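Local coordinates for protein shikimate 5-dehydrogenase (Mycobacterium fortuitum subsp. fortuitum DSM 46621, PDB 4XIJ) that probably catalyses the NADP-dependent interconversion of 3-dehydroshikimate and shikimate, the fourth of seven steps leading to chorismate, at residues A[34-39]-A[258-263]; A[123-128]-A[148-153]; A[128-133]-A[192-197]. All blocks are in the same frame, centred on the assembly; numbering follows the deposited sequence.

Interaction 1 (A[34-39]-A[258-263]); sequences AAYRAL and EQFTGM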
ATOM      1  N   ALA A  34     -13.701  11.758  -5.958  1.00  7.66           N
ATOM      2  CA  ALA A  34     -14.612  10.922  -6.740  1.00  8.80           C
ATOM      3  C   ALA A  34     -15.548  10.140  -5.820  1.00  7.73           C
ATOM      4  O   ALA A  34     -16.752  10.038  -6.084  1.00  8.56           O
ATOM      5  CB  ALA A  34     -13.835   9.966  -7.610  1.00  8.91           C
ATOM      6  N   ALA A  35     -15.014   9.612  -4.726  1.00  7.81           N
ATOM      7  CA  ALA A  35     -15.848   8.893  -3.777  1.00  7.92           C
ATOM      8  C   ALA A  35     -16.850   9.779  -3.061  1.00  7.93           C
ATOM      9  O   ALA A  35     -18.028   9.424  -2.988  1.00  8.07           O
ATOM     10  CB  ALA A  35     -14.962   8.196  -2.740  1.00  8.77           C
ATOM     11  N   TYR A  36     -16.401  10.942  -2.588  1.00  7.40           N
ATOM     12  CA  TYR A  36     -17.313  11.791  -1.849  1.00  7.85           C
ATOM     13  C   TYR A  36     -18.459  12.260  -2.729  1.00  7.27           C
ATOM     14  O   TYR A  36     -19.601  12.303  -2.274  1.00  8.37           O
ATOM     15  CB  TYR A  36     -16.610  13.027  -1.252  1.00  7.46           C
ATOM     16  CG  TYR A  36     -15.429  12.724  -0.320  1.00  6.85           C
ATOM     17  CD1 TYR A  36     -15.211  11.441   0.250  1.00  8.13           C
ATOM     18  CD2 TYR A  36     -14.460  13.718  -0.061  1.00  7.39           C
ATOM     19  CE1 TYR A  36     -14.073  11.225   1.058  1.00  7.93           C
ATOM     20  CE2 TYR A  36     -13.370  13.503   0.759  1.00  7.97           C
ATOM     21  CZ  TYR A  36     -13.175  12.253   1.291  1.00  7.62           C
ATOM     22  OH  TYR A  36     -12.060  12.052   2.041  1.00  8.35           O
ATOM     23  N   ARG A  37     -18.181  12.565  -3.988  1.00  7.06           N
ATOM     24  CA  ARG A  37     -19.254  12.983  -4.895  1.00  7.28           C
ATOM     25  C   ARG A  37     -20.262  11.827  -5.119  1.00  7.64           C
ATOM     26  O   ARG A  37     -21.477  12.037  -5.042  1.00  9.11           O
ATOM     27  CB  ARG A  37     -18.626  13.453  -6.217  1.00  7.44           C
ATOM     28  CG  ARG A  37     -17.917  14.764  -6.048  1.00  8.16           C
ATOM     29  CD  ARG A  37     -16.962  15.111  -7.210  1.00  8.92           C
ATOM     30  NE  ARG A  37     -16.218  16.306  -6.840  1.00  8.45           N
ATOM     31  CZ  ARG A  37     -15.167  16.795  -7.495  1.00  7.89           C
ATOM     32  NH1 ARG A  37     -14.710  16.230  -8.613  1.00  8.47           N
ATOM     33  NH2 ARG A  37     -14.554  17.892  -7.037  1.00  9.98           N
ATOM     34  N   ALA A  38     -19.758  10.601  -5.300  1.00  7.63           N
ATOM     35  CA  ALA A  38     -20.627   9.442  -5.464  1.00  9.13           C
ATOM     36  C   ALA A  38     -21.463   9.136  -4.202  1.00  8.63           C
ATOM     37  O   ALA A  38     -22.598   8.644  -4.301  1.00 11.10           O
ATOM     38  CB  ALA A  38     -19.793   8.226  -5.861  1.00  9.71           C
ATOM     39  N   LEU A  39     -20.906   9.477  -3.036  1.00  8.61           N
ATOM     40  CA  LEU A  39     -21.582   9.273  -1.747  1.00  8.35           C
ATOM     41  C   LEU A  39     -22.505  10.422  -1.362  1.00  7.98           C
ATOM     42  O   LEU A  39     -23.132  10.372  -0.306  1.00  9.89           O
ATOM     43  CB  LEU A  39     -20.532   9.100  -0.637  1.00  9.19           C
ATOM     44  CG  LEU A  39     -19.729   7.800  -0.732  1.00  9.74           C
ATOM     45  CD1 LEU A  39     -18.583   7.865   0.220  1.00  9.61           C
ATOM     46  CD2 LEU A  39     -20.573   6.554  -0.498  1.00 11.05           C
ATOM     47  N   GLU A 258     -13.884   4.490   3.573  1.00  9.61           N
ATOM     48  CA  GLU A 258     -14.841   3.912   4.490  1.00 10.29           C
ATOM     49  C   GLU A 258     -14.601   4.450   5.903  1.00 10.29           C
ATOM     50  O   GLU A 258     -15.561   4.769   6.638  1.00 11.27           O
ATOM     51  CB  GLU A 258     -14.776   2.389   4.448  1.00 11.07           C
ATOM     52  CG  GLU A 258     -15.235   1.895   3.106  1.00 13.21           C
ATOM     53  CD  GLU A 258     -15.465   0.394   3.090  1.00 16.69           C
ATOM     54  OE1 GLU A 258     -15.095  -0.307   4.065  1.00 18.82           O
ATOM     55  OE2 GLU A 258     -16.012  -0.106   2.077  1.00 17.78           O
ATOM     56  N   GLN A 259     -13.340   4.550   6.318  1.00 11.54           N
ATOM     57  CA  GLN A 259     -13.077   5.067   7.649  1.00 11.82           C
ATOM     58  C   GLN A 259     -13.435   6.546   7.801  1.00 11.91           C
ATOM     59  O   GLN A 259     -13.873   6.978   8.891  1.00 12.53           O
ATOM     60  CB  GLN A 259     -11.602   4.851   8.022  1.00 12.85           C
ATOM     61  CG  GLN A 259     -11.297   3.354   8.221  1.00 14.09           C
ATOM     62  CD  GLN A 259      -9.893   3.116   8.724  1.00 14.01           C
ATOM     63  OE1 GLN A 259      -9.456   3.758   9.669  1.00 17.02           O
ATOM     64  NE2 GLN A 259      -9.161   2.199   8.090  1.00 13.73           N
ATOM     65  N   PHE A 260     -13.213   7.343   6.744  1.00  9.91           N
ATOM     66  CA  PHE A 260     -13.486   8.784   6.868  1.00 10.53           C
ATOM     67  C   PHE A 260     -14.998   9.059   6.832  1.00 11.02           C
ATOM     68  O   PHE A 260     -15.478   9.975   7.515  1.00 12.97           O
ATOM     69  CB  PHE A 260     -12.854   9.612   5.744  1.00 10.04           C
ATOM     70  CG  PHE A 260     -11.308   9.650   5.699  1.00  9.74           C
ATOM     71  CD1 PHE A 260     -10.501   8.878   6.555  1.00  9.99           C
ATOM     72  CD2 PHE A 260     -10.673  10.474   4.750  1.00  9.70           C
ATOM     73  CE1 PHE A 260      -9.108   8.921   6.453  1.00  9.35           C
ATOM     74  CE2 PHE A 260      -9.255  10.519   4.635  1.00  8.89           C
ATOM     75  CZ  PHE A 260      -8.484   9.736   5.497  1.00  8.63           C
ATOM     76  N   THR A 261     -15.729   8.330   5.987  1.00 10.85           N
ATOM     77  CA  THR A 261     -17.155   8.669   5.754  1.00 10.53           C
ATOM     78  C   THR A 261     -18.128   7.820   6.516  1.00 12.65           C
ATOM     79  O   THR A 261     -19.285   8.194   6.632  1.00 14.07           O
ATOM     80  CB  THR A 261     -17.557   8.537   4.266  1.00 10.26           C
ATOM     81  OG1 THR A 261     -17.456   7.158   3.886  1.00 10.47           O
ATOM     82  CG2 THR A 261     -16.649   9.397   3.401  1.00 11.24           C
ATOM     83  N   GLY A 262     -17.671   6.667   6.992  1.00 12.86           N
ATOM     84  CA  GLY A 262     -18.570   5.688   7.594  1.00 14.41           C
ATOM     85  C   GLY A 262     -19.498   4.972   6.622  1.00 14.14           C
ATOM     86  O   GLY A 262     -20.429   4.279   7.063  1.00 16.15           O
ATOM     87  N   MET A 263     -19.259   5.132   5.324  1.00 12.10           N
ATOM     88  CA  MET A 263     -20.104   4.547   4.281  0.72 13.39           C
ATOM     89  C   MET A 263     -19.293   3.522   3.480  1.00 12.94           C
ATOM     90  O   MET A 263     -18.068   3.652   3.348  1.00 13.38           O
ATOM     91  CB  MET A 263     -20.648   5.652   3.371  0.72 14.51           C
ATOM     92  CG  MET A 263     -21.118   6.873   4.169  0.72 17.07           C
ATOM     93  SD  MET A 263     -21.585   8.269   3.122  0.72 19.91           S
ATOM     94  CE  MET A 263     -23.015   7.450   2.529  0.72 20.82           C
TER
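Tyr36 reaches from the last turns of helix 28-38 to the C-terminal end of helix 246-261, where its OH lies 3.4 Å from CD2 of Phe260. The hydroxyl meets the phenylalanine ring at its edge, in its plane; that OH is hydrogen-bonded to ND1 of His32, one turn earlier on its own helix. Further back on the tyrosine ring, toward CB, CE1 packs at 3.9 Å against CG2 of Thr261, which approaches obliquely. Leu39 makes the remaining contacts. Its CD1 lies crosswise to the threonine, 3.9 Å from OG1 of Thr261, while its CD2 sits 4.0 Å from CB of Met263. In the conformer described, SD of Met263 also rests 4.0 Å from CB of Leu39. The OG1 of Thr261 is turned to its own chain: it accepts from N of Met263 at 3.1 Å, an ST turn, and is also bonded to O of Val257. The hydroxyls of Tyr36 and Thr261 thus both find their partners within their own helix or the turn that follows it. No hydrogen bond crosses, and between these two segments the contact is van der Waals packing.

Interaction 2 (A[123-128]-A[148-153]); sequences GTAGDS and LGVQRI
The backbone of Asp127 ties the two segments together: its carbonyl O takes two hydrogen bonds, from N of Arg152 at 3.0 Å and from N of Gln151 at 2.8 Å. The first donor lies nearly in line with the C=O bond (C=O...N 167°). The second comes in from the flank, 20° off the carbonyl plane, and its bond is more bent. One residue on, Ser128 pairs with Arg152 as a parallel bridge, and its CA makes a CH...O contact with O of Arg152.

Apolar packing precedes this pairing along the chain. The methyl of Ala125 touches two side chains, 3.6 Å from CG1 of Val150 and 3.8 Å from CD1 of Leu148. In the conformer described, the valine CG1 also meets O of Gly126. The other leucine methyl, CD2, lies against O of Gly123, while Leu122 and Thr119 of helix 114-122 touch the same side chain.

Waters join polar atoms that do not meet directly. One accepts from N of Ala125 and donates to the carbonyls of Gly126 and Leu148; another links OG1 of Thr124 to that same leucine carbonyl, and a third donates to OD1 of Asp127 and O of Gly149.

Gly149, with positive phi, ends helix 138-147 in a Schellman motif and turns the chain into strand 152-157. Strand 128-132, helix 138-147 and strand 152-157 thus form a beta-alpha-beta crossover, the opening unit of a Rossmann-type nucleotide-binding fold.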
ATOM      1  N   GLY A 123      -6.034 -10.595  -3.764  1.00 11.19           N
ATOM      2  CA  GLY A 123      -7.083 -11.541  -3.406  1.00 11.72           C
ATOM      3  C   GLY A 123      -6.599 -12.649  -2.486  1.00 11.78           C
ATOM      4  O   GLY A 123      -6.988 -12.718  -1.304  1.00 13.10           O
ATOM      5  N   THR A 124      -5.803 -13.564  -3.037  1.00 10.36           N
ATOM      6  CA  THR A 124      -5.080 -14.569  -2.235  1.00  9.92           C
ATOM      7  C   THR A 124      -3.683 -14.677  -2.822  1.00 10.59           C
ATOM      8  O   THR A 124      -3.445 -14.306  -3.979  1.00 12.06           O
ATOM      9  CB  THR A 124      -5.780 -15.952  -2.264  1.00 11.01           C
ATOM     10  OG1 THR A 124      -5.138 -16.851  -1.359  1.00 11.36           O
ATOM     11  CG2 THR A 124      -5.731 -16.576  -3.686  1.00 13.27           C
ATOM     12  N   ALA A 125      -2.748 -15.173  -2.019  1.00 10.80           N
ATOM     13  CA  ALA A 125      -1.391 -15.386  -2.502  1.00  9.63           C
ATOM     14  C   ALA A 125      -0.976 -16.863  -2.398  1.00  9.00           C
ATOM     15  O   ALA A 125       0.222 -17.180  -2.483  1.00 11.15           O
ATOM     16  CB  ALA A 125      -0.410 -14.499  -1.707  1.00  9.39           C
ATOM     17  N   GLY A 126      -1.934 -17.784  -2.199  1.00  8.71           N
ATOM     18  CA  GLY A 126      -1.557 -19.180  -2.005  1.00  9.79           C
ATOM     19  C   GLY A 126      -0.744 -19.421  -0.753  1.00  9.15           C
ATOM     20  O   GLY A 126      -0.863 -18.713   0.246  1.00 10.44           O
ATOM     21  N   ASP A 127       0.129 -20.418  -0.840  1.00  9.01           N
ATOM     22  CA  ASP A 127       0.926 -20.858   0.314  1.00  9.56           C
ATOM     23  C   ASP A 127       2.332 -20.260   0.361  1.00 10.02           C
ATOM     24  O   ASP A 127       2.859 -20.029   1.422  1.00 10.36           O
ATOM     25  CB  ASP A 127       1.073 -22.372   0.331  1.00 11.32           C
ATOM     26  CG  ASP A 127      -0.234 -23.094   0.559  1.00 13.02           C
ATOM     27  OD1 ASP A 127      -1.280 -22.474   0.917  1.00 13.77           O
ATOM     28  OD2 ASP A 127      -0.193 -24.329   0.338  1.00 15.27           O
ATOM     29  N   SER A 128       2.925 -20.025  -0.802  1.00 10.21           N
ATOM     30  CA  SER A 128       4.301 -19.563  -0.883  0.71 10.57           C
ATOM     31  C   SER A 128       4.352 -18.303  -1.747  1.00  9.75           C
ATOM     32  O   SER A 128       3.955 -18.307  -2.916  1.00 10.36           O
ATOM     33  CB  SER A 128       5.227 -20.640  -1.469  0.71 11.28           C
ATOM     34  OG  SER A 128       6.514 -20.073  -1.645  0.71 13.64           O
ATOM     35  N   LEU A 148      -2.795 -12.538   4.300  1.00  9.65           N
ATOM     36  CA  LEU A 148      -3.442 -13.434   3.318  1.00  7.99           C
ATOM     37  C   LEU A 148      -3.284 -14.908   3.710  1.00  8.03           C
ATOM     38  O   LEU A 148      -3.778 -15.789   3.010  1.00  8.89           O
ATOM     39  CB  LEU A 148      -2.873 -13.222   1.913  1.00  7.06           C
ATOM     40  CG  LEU A 148      -3.161 -11.854   1.293  1.00  7.47           C
ATOM     41  CD1 LEU A 148      -2.474 -11.725  -0.095  1.00  8.71           C
ATOM     42  CD2 LEU A 148      -4.684 -11.720   1.176  1.00  9.48           C
ATOM     43  N   GLY A 149      -2.610 -15.191   4.823  1.00  7.42           N
ATOM     44  CA  GLY A 149      -2.470 -16.571   5.280  1.00  8.03           C
ATOM     45  C   GLY A 149      -1.425 -17.373   4.511  1.00  8.95           C
ATOM     46  O   GLY A 149      -1.516 -18.592   4.459  1.00  9.42           O
ATOM     47  N   VAL A 150      -0.466 -16.706   3.872  1.00  8.18           N
ATOM     48  CA  VAL A 150       0.618 -17.472   3.240  0.56  9.12           C
ATOM     49  C   VAL A 150       1.409 -18.209   4.303  1.00  9.91           C
ATOM     50  O   VAL A 150       1.525 -17.780   5.447  1.00 12.26           O
ATOM     51  CB  VAL A 150       1.618 -16.632   2.460  0.56  9.39           C
ATOM     52  CG1 VAL A 150       0.972 -15.870   1.306  0.56  9.97           C
ATOM     53  CG2 VAL A 150       2.394 -15.766   3.420  0.56  9.46           C
ATOM     54  N   GLN A 151       1.910 -19.371   3.927  1.00  9.62           N
ATOM     55  CA  GLN A 151       2.724 -20.132   4.856  0.51 10.13           C
ATOM     56  C   GLN A 151       4.189 -19.640   4.848  1.00  9.49           C
ATOM     57  O   GLN A 151       4.815 -19.576   5.911  1.00 10.61           O
ATOM     58  CB  GLN A 151       2.626 -21.635   4.524  0.51 11.96           C
ATOM     59  CG  GLN A 151       3.385 -22.549   5.496  0.51 13.67           C
ATOM     60  CD  GLN A 151       4.800 -22.741   5.055  0.51 16.58           C
ATOM     61  OE1 GLN A 151       5.098 -22.595   3.873  0.51 18.74           O
ATOM     62  NE2 GLN A 151       5.685 -23.060   5.986  0.51 17.65           N
ATOM     63  N   ARG A 152       4.720 -19.261   3.680  1.00  9.83           N
ATOM     64  CA  ARG A 152       6.116 -18.845   3.576  1.00 10.43           C
ATOM     65  C   ARG A 152       6.227 -17.568   2.744  1.00  9.38           C
ATOM     66  O   ARG A 152       5.606 -17.459   1.675  1.00 11.55           O
ATOM     67  CB  ARG A 152       6.963 -19.944   2.918  1.00 12.05           C
ATOM     68  CG  ARG A 152       8.438 -19.545   2.759  1.00 14.35           C
ATOM     69  CD  ARG A 152       9.371 -20.685   2.320  1.00 16.89           C
ATOM     70  NE  ARG A 152       9.596 -21.631   3.424  1.00 20.27           N
ATOM     71  CZ  ARG A 152      10.489 -21.475   4.410  1.00 22.49           C
ATOM     72  NH1 ARG A 152      11.263 -20.395   4.470  1.00 23.13           N
ATOM     73  NH2 ARG A 152      10.594 -22.400   5.362  1.00 23.86           N
ATOM     74  N   ILE A 153       7.030 -16.622   3.211  1.00  8.40           N
ATOM     75  CA  ILE A 153       7.349 -15.406   2.494  1.00  8.09           C
ATOM     76  C   ILE A 153       8.836 -15.394   2.219  1.00  8.26           C
ATOM     77  O   ILE A 153       9.649 -15.482   3.153  1.00  9.60           O
ATOM     78  CB  ILE A 153       6.954 -14.172   3.329  1.00  8.60           C
ATOM     79  CG1 ILE A 153       5.444 -14.189   3.572  1.00  9.83           C
ATOM     80  CG2 ILE A 153       7.354 -12.918   2.619  1.00 10.04           C
ATOM     81  CD1 ILE A 153       4.965 -13.170   4.599  1.00 11.25           C
TER
HETATM   82  O   HOH W   1      -5.575 -15.452   0.922  1.00  8.85           O
HETATM   83  O   HOH W   2      -2.383 -16.389   0.566  1.00  9.05           O
HETATM   84  O   HOH W   3      -1.025 -21.326   3.476  1.00 16.08           O
HETATM   85  O   HOH W   4       8.019 -18.156  -0.501  1.00 15.56           O

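Interaction 3 (A[128-133]-A[192-197]); sequences SALVIG and ASADAA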
ATOM      1  N   SER A 128       2.925 -20.025  -0.802  1.00 10.21           N
ATOM      2  CA  SER A 128       4.301 -19.563  -0.883  0.71 10.57           C
ATOM      3  C   SER A 128       4.352 -18.303  -1.747  1.00  9.75           C
ATOM      4  O   SER A 128       3.955 -18.307  -2.916  1.00 10.36           O
ATOM      5  CB  SER A 128       5.227 -20.640  -1.469  0.71 11.28           C
ATOM      6  OG  SER A 128       6.514 -20.073  -1.645  0.71 13.64           O
ATOM      7  N   ALA A 129       4.795 -17.206  -1.163  1.00  8.44           N
ATOM      8  CA  ALA A 129       4.801 -15.906  -1.867  1.00  8.25           C
ATOM      9  C   ALA A 129       6.164 -15.289  -1.849  1.00  8.12           C
ATOM     10  O   ALA A 129       6.898 -15.459  -0.873  1.00  9.90           O
ATOM     11  CB  ALA A 129       3.789 -14.916  -1.212  1.00  9.70           C
ATOM     12  N   LEU A 130       6.499 -14.571  -2.915  1.00  8.21           N
ATOM     13  CA  LEU A 130       7.750 -13.818  -3.010  1.00  7.70           C
ATOM     14  C   LEU A 130       7.462 -12.331  -2.854  1.00  8.49           C
ATOM     15  O   LEU A 130       6.453 -11.828  -3.360  1.00  9.00           O
ATOM     16  CB  LEU A 130       8.424 -14.005  -4.392  1.00  8.45           C
ATOM     17  CG  LEU A 130       8.513 -15.455  -4.878  1.00  8.66           C
ATOM     18  CD1 LEU A 130       9.218 -15.505  -6.244  1.00 10.13           C
ATOM     19  CD2 LEU A 130       9.243 -16.373  -3.850  1.00 11.34           C
ATOM     20  N   VAL A 131       8.370 -11.617  -2.204  1.00  8.06           N
ATOM     21  CA  VAL A 131       8.425 -10.155  -2.275  1.00  7.64           C
ATOM     22  C   VAL A 131       9.686  -9.858  -3.064  1.00  9.11           C
ATOM     23  O   VAL A 131      10.800 -10.318  -2.719  1.00 10.08           O
ATOM     24  CB  VAL A 131       8.470  -9.516  -0.891  1.00  8.58           C
ATOM     25  CG1 VAL A 131       8.664  -8.016  -1.001  1.00 10.16           C
ATOM     26  CG2 VAL A 131       7.199  -9.847  -0.147  1.00  9.83           C
ATOM     27  N   ILE A 132       9.541  -9.145  -4.180  1.00  7.64           N
ATOM     28  CA  ILE A 132      10.729  -8.776  -4.972  1.00  8.08           C
ATOM     29  C   ILE A 132      11.153  -7.377  -4.528  1.00  9.38           C
ATOM     30  O   ILE A 132      10.390  -6.421  -4.706  1.00  9.72           O
ATOM     31  CB  ILE A 132      10.466  -8.774  -6.511  1.00  9.11           C
ATOM     32  CG1 ILE A 132       9.617  -9.963  -7.009  1.00 10.30           C
ATOM     33  CG2 ILE A 132      11.798  -8.676  -7.264  1.00  9.57           C
ATOM     34  CD1 ILE A 132      10.173 -11.306  -6.657  1.00 11.08           C
ATOM     35  N   GLY A 133      12.365  -7.240  -4.002  1.00 10.09           N
ATOM     36  CA  GLY A 133      12.871  -5.974  -3.500  1.00 10.15           C
ATOM     37  C   GLY A 133      12.838  -5.890  -1.984  1.00 11.16           C
ATOM     38  O   GLY A 133      12.172  -6.708  -1.298  1.00 12.14           O
ATOM     39  N   ALA A 192       9.905 -21.705  -8.752  1.00 15.43           N
ATOM     40  CA  ALA A 192       9.210 -22.948  -9.056  1.00 17.62           C
ATOM     41  C   ALA A 192       8.171 -23.318  -8.002  1.00 18.21           C
ATOM     42  O   ALA A 192       7.124 -23.906  -8.321  1.00 18.52           O
ATOM     43  CB  ALA A 192      10.189 -24.087  -9.220  1.00 18.17           C
ATOM     44  N   SER A 193       8.443 -22.961  -6.750  1.00 17.42           N
ATOM     45  CA  SER A 193       7.500 -23.324  -5.691  0.61 17.32           C
ATOM     46  C   SER A 193       6.613 -22.151  -5.274  1.00 15.99           C
ATOM     47  O   SER A 193       5.776 -22.302  -4.381  1.00 16.97           O
ATOM     48  CB  SER A 193       8.252 -23.891  -4.474  0.61 19.70           C
ATOM     49  OG  SER A 193       9.103 -22.925  -3.905  0.61 20.71           O
ATOM     50  N   ALA A 194       6.763 -21.007  -5.931  1.00 13.73           N
ATOM     51  CA  ALA A 194       5.917 -19.848  -5.574  1.00 12.10           C
ATOM     52  C   ALA A 194       4.508 -19.909  -6.150  1.00 10.85           C
ATOM     53  O   ALA A 194       4.320 -20.288  -7.302  1.00 12.20           O
ATOM     54  CB  ALA A 194       6.593 -18.548  -6.022  1.00 12.50           C
ATOM     55  N   ASP A 195       3.542 -19.453  -5.360  1.00 10.22           N
ATOM     56  CA  ASP A 195       2.152 -19.251  -5.851  1.00  9.04           C
ATOM     57  C   ASP A 195       1.869 -17.831  -6.306  1.00 10.11           C
ATOM     58  O   ASP A 195       1.030 -17.607  -7.163  1.00 11.82           O
ATOM     59  CB  ASP A 195       1.187 -19.667  -4.752  1.00  9.89           C
ATOM     60  CG  ASP A 195       1.412 -21.117  -4.353  1.00 12.26           C
ATOM     61  OD1 ASP A 195       1.370 -22.001  -5.247  1.00 14.54           O
ATOM     62  OD2 ASP A 195       1.680 -21.384  -3.173  1.00 13.62           O
ATOM     63  N   ALA A 196       2.608 -16.891  -5.757  1.00 10.04           N
ATOM     64  CA  ALA A 196       2.340 -15.482  -6.054  1.00  8.64           C
ATOM     65  C   ALA A 196       3.575 -14.676  -5.755  1.00  7.94           C
ATOM     66  O   ALA A 196       4.431 -15.129  -4.991  1.00  9.20           O
ATOM     67  CB  ALA A 196       1.151 -14.939  -5.180  1.00 10.08           C
ATOM     68  N   ALA A 197       3.638 -13.474  -6.312  1.00  7.30           N
ATOM     69  CA  ALA A 197       4.704 -12.512  -5.953  1.00  7.84           C
ATOM     70  C   ALA A 197       4.173 -11.103  -5.944  1.00  9.11           C
ATOM     71  O   ALA A 197       3.238 -10.797  -6.702  1.00  9.81           O
ATOM     72  CB  ALA A 197       5.920 -12.581  -6.914  1.00  7.97           C
TER
HETATM   73  O   HOH W   5       8.699 -20.320  -3.207  1.00 19.26           O
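Ser193 brings its carbonyl O to 3.4 Å from CB of Ser128. In the conformers described, one water bridges the two serine hydroxyls, 2.7 Å from OG of each.

Ala194 turns its methyl onto the leucine of the neighbouring strand, with CB 3.8 Å from CG of Leu130 and both leucine methyls close by.

Asp195 grips Ser128 at both ends of its backbone. Its N donates to O of Ser128 at 2.7 Å, in the carbonyl plane, while OD2 of its carboxylate accepts, in the other direction, from N of Ser128 at 3.0 Å, on the anti side and 19° out of the carboxylate plane. The aspartate torsion (chi1 -58°) swings the carboxylate back beside its own N and hence to the start of strand 128-132. OD2 also takes N of Asp127, so one oxygen holds two successive amides.

Ala196 begins the strand pairing proper, adding a weak bond from its N to O of Ser128 and accepting at its O from N of Leu130 at 3.0 Å.

Ala197, on the sheet face of Leu130, packs its CB 3.8 Å from the leucine CB, and its CA makes a CH...O contact with O of Leu130.

These parallel bridges join strands 128-132 and 196-199, the neighbours at the middle of the sheet. Such a 3-2-1-4-5-6 strand order is that of the Rossmann fold, and Gly133 after the first strand probably opens its glycine-rich dinucleotide-binding loop.

How the interactions relate
Interactions 2 and 3 are neighbours, their centres about 9 Å apart, on the two edges of strand 128-132, which pairs with 152-157 in one and with 196-199 in the other. They share Ser128, and their segments alternate along the chain. O of Arg152 accepts from N of Ala129 at 3.0 Å, carrying the pairing onward. Interaction 1 stands apart, its centre about 31 and 34 Å from the other two. It joins helix 28-38 of the substrate-binding region to helix 246-261, and the sequence between them contains the whole parallel sheet. The chain completes its first domain, builds the probable NADP-binding one, then returns to pack on the first.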